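Local atomic coordinates of pseudoazurin (Methylobacterium extorquens, PDB entry 1PMY), a protein that binds a single copper ion and, as a blue copper protein of the plastocyanin/azurin family, probably carries electrons in the periplasm. Residues A[39-44]-A[55-60]. Numbering follows the deposited sequence.
With CU (copper (II) ion), chain B.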
loop_
_atom_site.group_PDB
_atom_site.type_symbol
_atom_site.label_atom_id
_atom_site.label_comp_id
_atom_site.label_asym_id
_atom_site.label_seq_id
_atom_site.Cartn_x
_atom_site.Cartn_y
_atom_site.Cartn_z
ATOM N N GLY A 39 4.439 2.295 15.947
ATOM C CA GLY A 39 3.129 2.973 15.831
ATOM C C GLY A 39 2.529 2.933 14.411
ATOM O O GLY A 39 1.626 3.744 14.201
ATOM N N HIS A 40 3.020 2.116 13.553
ATOM C CA HIS A 40 2.462 1.987 12.181
ATOM C C HIS A 40 1.876 0.613 11.962
ATOM O O HIS A 40 2.321 -0.341 12.629
ATOM C CB HIS A 40 3.480 2.404 11.141
ATOM C CG HIS A 40 4.053 3.754 11.287
ATOM N ND1 HIS A 40 3.509 4.996 11.085
ATOM C CD2 HIS A 40 5.352 4.027 11.716
ATOM C CE1 HIS A 40 4.362 5.945 11.327
ATOM N NE2 HIS A 40 5.487 5.379 11.682
ATOM N N ASN A 41 0.910 0.527 11.033
ATOM C CA ASN A 41 0.406 -0.823 10.622
ATOM C C ASN A 41 0.171 -0.723 9.092
ATOM O O ASN A 41 0.366 0.332 8.482
ATOM C CB ASN A 41 -0.713 -1.424 11.375
ATOM C CG ASN A 41 -2.095 -0.824 11.049
ATOM O OD1 ASN A 41 -2.065 0.281 10.441
ATOM N ND2 ASN A 41 -3.064 -1.698 11.250
ATOM N N VAL A 42 -0.450 -1.795 8.623
ATOM C CA VAL A 42 -0.862 -1.915 7.222
ATOM C C VAL A 42 -2.301 -2.509 7.204
ATOM O O VAL A 42 -2.645 -3.493 7.910
ATOM C CB VAL A 42 0.116 -2.916 6.488
ATOM C CG1 VAL A 42 -0.260 -2.842 4.981
ATOM C CG2 VAL A 42 1.566 -2.347 6.558
ATOM N N GLU A 43 -3.112 -1.836 6.412
ATOM C CA GLU A 43 -4.529 -2.325 6.311
ATOM C C GLU A 43 -5.014 -2.046 4.920
ATOM O O GLU A 43 -4.720 -0.973 4.295
ATOM C CB GLU A 43 -5.455 -1.690 7.355
ATOM C CG GLU A 43 -6.921 -2.109 7.283
ATOM C CD GLU A 43 -7.825 -1.648 8.390
ATOM O OE1 GLU A 43 -7.279 -1.026 9.291
ATOM O OE2 GLU A 43 -9.023 -1.942 8.407
ATOM N N THR A 44 -5.773 -3.005 4.437
ATOM C CA THR A 44 -6.376 -2.821 3.068
ATOM C C THR A 44 -7.247 -1.514 3.080
ATOM O O THR A 44 -7.915 -1.248 4.119
ATOM C CB THR A 44 -7.396 -4.027 2.886
ATOM O OG1 THR A 44 -6.588 -5.239 2.902
ATOM C CG2 THR A 44 -8.299 -3.940 1.635
ATOM N N TYR A 55 -8.464 -9.725 3.103
ATOM C CA TYR A 55 -8.364 -8.367 3.731
ATOM C C TYR A 55 -7.168 -8.482 4.703
ATOM O O TYR A 55 -7.049 -9.509 5.391
ATOM C CB TYR A 55 -9.691 -8.164 4.542
ATOM C CG TYR A 55 -9.831 -6.731 5.037
ATOM C CD1 TYR A 55 -10.347 -5.743 4.204
ATOM C CD2 TYR A 55 -9.344 -6.368 6.301
ATOM C CE1 TYR A 55 -10.464 -4.428 4.678
ATOM C CE2 TYR A 55 -9.457 -5.052 6.777
ATOM C CZ TYR A 55 -9.967 -4.080 5.930
ATOM O OH TYR A 55 -10.097 -2.763 6.313
ATOM N N VAL A 56 -6.346 -7.445 4.661
ATOM C CA VAL A 56 -5.148 -7.387 5.521
ATOM C C VAL A 56 -5.358 -6.318 6.600
ATOM O O VAL A 56 -5.848 -5.216 6.261
ATOM C CB VAL A 56 -3.935 -6.984 4.614
ATOM C CG1 VAL A 56 -2.652 -6.734 5.412
ATOM C CG2 VAL A 56 -3.764 -7.981 3.492
ATOM N N LYS A 57 -5.015 -6.690 7.818
ATOM C CA LYS A 57 -5.084 -5.775 8.937
ATOM C C LYS A 57 -4.053 -6.320 9.969
ATOM O O LYS A 57 -4.297 -7.215 10.719
ATOM C CB LYS A 57 -6.427 -5.643 9.653
ATOM C CG LYS A 57 -6.326 -4.397 10.515
ATOM C CD LYS A 57 -6.933 -4.259 11.792
ATOM C CE LYS A 57 -8.294 -4.650 12.188
ATOM N NZ LYS A 57 -8.236 -5.372 13.540
ATOM N N THR A 58 -2.913 -5.626 9.975
ATOM C CA THR A 58 -1.792 -5.997 10.811
ATOM C C THR A 58 -1.837 -5.283 12.157
ATOM O O THR A 58 -2.545 -4.324 12.305
ATOM C CB THR A 58 -0.385 -5.885 10.065
ATOM O OG1 THR A 58 -0.052 -4.478 9.795
ATOM C CG2 THR A 58 -0.505 -6.650 8.703
ATOM N N THR A 59 -1.034 -5.832 13.058
ATOM C CA THR A 59 -0.881 -5.264 14.423
ATOM C C THR A 59 0.194 -4.201 14.410
ATOM O O THR A 59 1.286 -4.179 13.806
ATOM C CB THR A 59 -0.442 -6.422 15.413
ATOM O OG1 THR A 59 -1.507 -7.396 15.332
ATOM C CG2 THR A 59 -0.245 -5.821 16.822
ATOM N N VAL A 60 -0.287 -3.086 15.023
ATOM C CA VAL A 60 0.541 -1.899 15.134
ATOM C C VAL A 60 1.922 -2.178 15.796
ATOM O O VAL A 60 1.970 -2.876 16.823
ATOM C CB VAL A 60 -0.257 -0.754 15.714
ATOM C CG1 VAL A 60 0.695 0.424 16.034
ATOM C CG2 VAL A 60 -1.397 -0.248 14.870
HETATM CU CU CU B . 1.568 5.016 10.373
#
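Beside the type 1 copper site, the segment that carries the ligand His40 pairs antiparallel with residues 55-60, and side chains take over where regular backbone bonding stops. Asn41 and Thr58 join the two segments beside the ligand. With CG held between its backbone N and carbonyl carbon (chi1 76°), Asn41 gives ND2 to Thr58 O at 2.9 Å, a nearly straight bond in its own amide plane, while OD1 accepts the backbone N of Ala79, next to the copper ligand Cys78. Thr58 answers with its hydroxyl: OG1 accepts Val42 N at 3.0 Å, and Thr58 N returns a bond to Val42 O. The pattern recurs at the far end, where Thr44 N bonds Val56 O and Thr44 OG1 receives Val56 N at 2.8 Å. Beside these bonds, Tyr55 OH donates to Glu43 OE2 in a very short bond of 2.5 Å, with OE2 at the edge of a ring whose plane stands 80° from the carboxylate. Thr44 CB lies over one ring face in a CH-pi contact, 3.9 Å from the centroid. His40 turns away from the pairing and binds copper through ND1 at 2.1 Å, joining Cys78, His81 and Met86 in the site typical of the cupredoxin fold.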